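PDB 3PF2: cell wall surface anchor family protein from Streptococcus agalactiae serogroup V, which forms the shaft of the type 1 pilus on the group B streptococcal surface as its major backbone pilin, here as a calcium-binding C-terminal fragment. Local coordinates for residues A[109-113]-A[127-131]. Residues are numbered along the deposited sequence; the frame is centred on the assembly and turned at random.
Sequences GMTLV and DDAAF
L112 and A130 form a single beta bridge, held by T111 and V113, the neighbours of L112: A130 N donates to T111 O (2.8 Å), and V113 N to A130 O. The second bond is straight at its hydrogen (168°), although V113 N approaches tilted from the carbonyl plane. Farther back, T111 N donates to D127 O at 2.7 Å. Two apolar patches make up the tight part. In one, M110, its chain extended beyond CG, sweeps across D127 and lays SD 3.7 Å from A130 CB, while CE touches D127 OD1, whose hydrogen bond goes to S69 OG. In the other, V113 points into the contact; CG2, anti to its own carbonyl carbon, packs over the A129 carbonyl carbon (3.7 Å) and nears the F131 ring obliquely, with helix 116-121 touching both V113 and F131. At this end a water clips V113 O to A130 O, which thus accepts two bonds. The loose side is the edge of G109, T111 and D128. T111 touches D128 directly with CB, 3.4 Å from D128 O, and more loosely with CG2; a water joins G109 O and T111 OG1, and in one of D128's two conformers also D128 OD1. Backbone bonds therefore carry the join between the two ends of the helix-bearing excursion before strand 132-140 of this pilin domain; apolar contacts are few, and the T111 edge relies on solvent.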
ATOM      1  N   GLY A 109     -11.255  17.162  29.311  1.00 29.31           N
ATOM      2  CA  GLY A 109     -12.423  17.566  28.551  1.00 28.46           C
ATOM      3  C   GLY A 109     -12.779  16.604  27.425  1.00 27.74           C
ATOM      4  O   GLY A 109     -13.880  16.675  26.881  1.00 27.93           O
ATOM      5  N   MET A 110     -11.853  15.713  27.077  1.00 26.63           N
ATOM      6  CA  MET A 110     -12.093  14.728  26.022  1.00 25.51           C
ATOM      7  C   MET A 110     -12.856  13.518  26.537  1.00 24.81           C
ATOM      8  O   MET A 110     -12.756  13.166  27.716  1.00 25.20           O
ATOM      9  CB  MET A 110     -10.776  14.252  25.416  1.00 25.42           C
ATOM     10  CG  MET A 110     -10.150  15.216  24.432  1.00 26.30           C
ATOM     11  SD  MET A 110      -8.648  14.545  23.700  1.00 27.26           S
ATOM     12  CE  MET A 110      -7.918  16.071  23.130  1.00 27.29           C
ATOM     13  N   THR A 111     -13.619  12.882  25.646  1.00 23.29           N
ATOM     14  CA  THR A 111     -14.230  11.594  25.929  1.00 21.72           C
ATOM     15  C   THR A 111     -13.416  10.551  25.166  1.00 20.72           C
ATOM     16  O   THR A 111     -13.265  10.637  23.951  1.00 19.65           O
ATOM     17  CB  THR A 111     -15.715  11.566  25.550  1.00 21.80           C
ATOM     18  OG1 THR A 111     -16.421  12.531  26.348  1.00 23.88           O
ATOM     19  CG2 THR A 111     -16.323  10.178  25.790  1.00 21.74           C
ATOM     20  N   LEU A 112     -12.871   9.589  25.898  1.00 19.26           N
ATOM     21  CA  LEU A 112     -11.885   8.671  25.322  1.00 18.30           C
ATOM     22  C   LEU A 112     -12.554   7.397  24.825  1.00 18.55           C
ATOM     23  O   LEU A 112     -13.407   6.811  25.511  1.00 18.05           O
ATOM     24  CB  LEU A 112     -10.770   8.359  26.337  1.00 18.39           C
ATOM     25  CG  LEU A 112     -10.118   9.591  26.986  1.00 17.95           C
ATOM     26  CD1 LEU A 112      -9.290   9.226  28.229  1.00 19.07           C
ATOM     27  CD2 LEU A 112      -9.279  10.351  25.982  1.00 20.44           C
ATOM     28  N   VAL A 113     -12.186   6.979  23.612  1.00 17.50           N
ATOM     29  CA  VAL A 113     -12.644   5.692  23.117  1.00 17.43           C
ATOM     30  C   VAL A 113     -12.053   4.618  24.021  1.00 17.25           C
ATOM     31  O   VAL A 113     -10.888   4.702  24.421  1.00 17.06           O
ATOM     32  CB  VAL A 113     -12.242   5.472  21.648  1.00 17.31           C
ATOM     33  CG1 VAL A 113     -12.630   4.084  21.192  1.00 17.67           C
ATOM     34  CG2 VAL A 113     -12.930   6.513  20.766  1.00 17.32           C
ATOM     35  N   ASP A 127     -12.714  15.268  19.924  1.00 20.20           N
ATOM     36  CA  ASP A 127     -12.664  15.424  21.385  1.00 20.87           C
ATOM     37  C   ASP A 127     -13.715  14.609  22.120  1.00 21.04           C
ATOM     38  O   ASP A 127     -13.505  14.234  23.283  1.00 21.27           O
ATOM     39  CB  ASP A 127     -12.847  16.884  21.781  1.00 21.09           C
ATOM     40  CG  ASP A 127     -11.645  17.735  21.479  1.00 22.43           C
ATOM     41  OD1 ASP A 127     -10.584  17.221  21.060  1.00 22.56           O
ATOM     42  OD2 ASP A 127     -11.775  18.958  21.686  1.00 26.25           O
ATOM     43  N   ASP A 128     -14.848  14.360  21.464  1.00 21.11           N
ATOM     44  CA  ASP A 128     -15.945  13.615  22.066  0.50 21.14           C
ATOM     45  C   ASP A 128     -15.853  12.110  21.805  1.00 20.37           C
ATOM     46  O   ASP A 128     -16.667  11.341  22.307  1.00 20.99           O
ATOM     47  CB  ASP A 128     -17.290  14.181  21.597  0.50 21.65           C
ATOM     48  CG  ASP A 128     -17.573  15.552  22.178  0.50 23.02           C
ATOM     49  OD1 ASP A 128     -17.104  15.832  23.302  0.50 25.08           O
ATOM     50  OD2 ASP A 128     -18.260  16.356  21.515  0.50 24.98           O
ATOM     51  N   ALA A 129     -14.855  11.710  21.014  1.00 19.28           N
ATOM     52  CA  ALA A 129     -14.556  10.296  20.728  1.00 18.19           C
ATOM     53  C   ALA A 129     -13.080  10.175  20.346  1.00 17.45           C
ATOM     54  O   ALA A 129     -12.729   9.957  19.177  1.00 17.37           O
ATOM     55  CB  ALA A 129     -15.473   9.753  19.633  1.00 18.18           C
ATOM     56  N   ALA A 130     -12.208  10.314  21.350  1.00 16.21           N
ATOM     57  CA  ALA A 130     -10.777  10.522  21.112  1.00 15.56           C
ATOM     58  C   ALA A 130      -9.941   9.274  21.309  1.00 15.33           C
ATOM     59  O   ALA A 130     -10.206   8.468  22.211  1.00 15.58           O
ATOM     60  CB  ALA A 130     -10.234  11.630  22.023  1.00 15.03           C
ATOM     61  N   PHE A 131      -8.910   9.146  20.478  1.00 14.75           N
ATOM     62  CA  PHE A 131      -7.933   8.065  20.587  1.00 14.26           C
ATOM     63  C   PHE A 131      -6.614   8.527  19.967  1.00 14.22           C
ATOM     64  O   PHE A 131      -6.558   9.601  19.352  1.00 14.83           O
ATOM     65  CB  PHE A 131      -8.468   6.785  19.914  1.00 14.10           C
ATOM     66  CG  PHE A 131      -8.659   6.913  18.431  1.00 14.27           C
ATOM     67  CD1 PHE A 131      -7.633   6.535  17.555  1.00 14.73           C
ATOM     68  CD2 PHE A 131      -9.863   7.401  17.903  1.00 15.22           C
ATOM     69  CE1 PHE A 131      -7.793   6.667  16.162  1.00 14.02           C
ATOM     70  CE2 PHE A 131     -10.021   7.526  16.511  1.00 14.46           C
ATOM     71  CZ  PHE A 131      -8.978   7.145  15.655  1.00 13.82           C
TER
HETATM   72  O   HOH W   1     -15.961  15.272  25.845  1.00 34.84           O
HETATM   73  O   HOH W   2      -8.907   6.378  23.489  1.00 13.63           O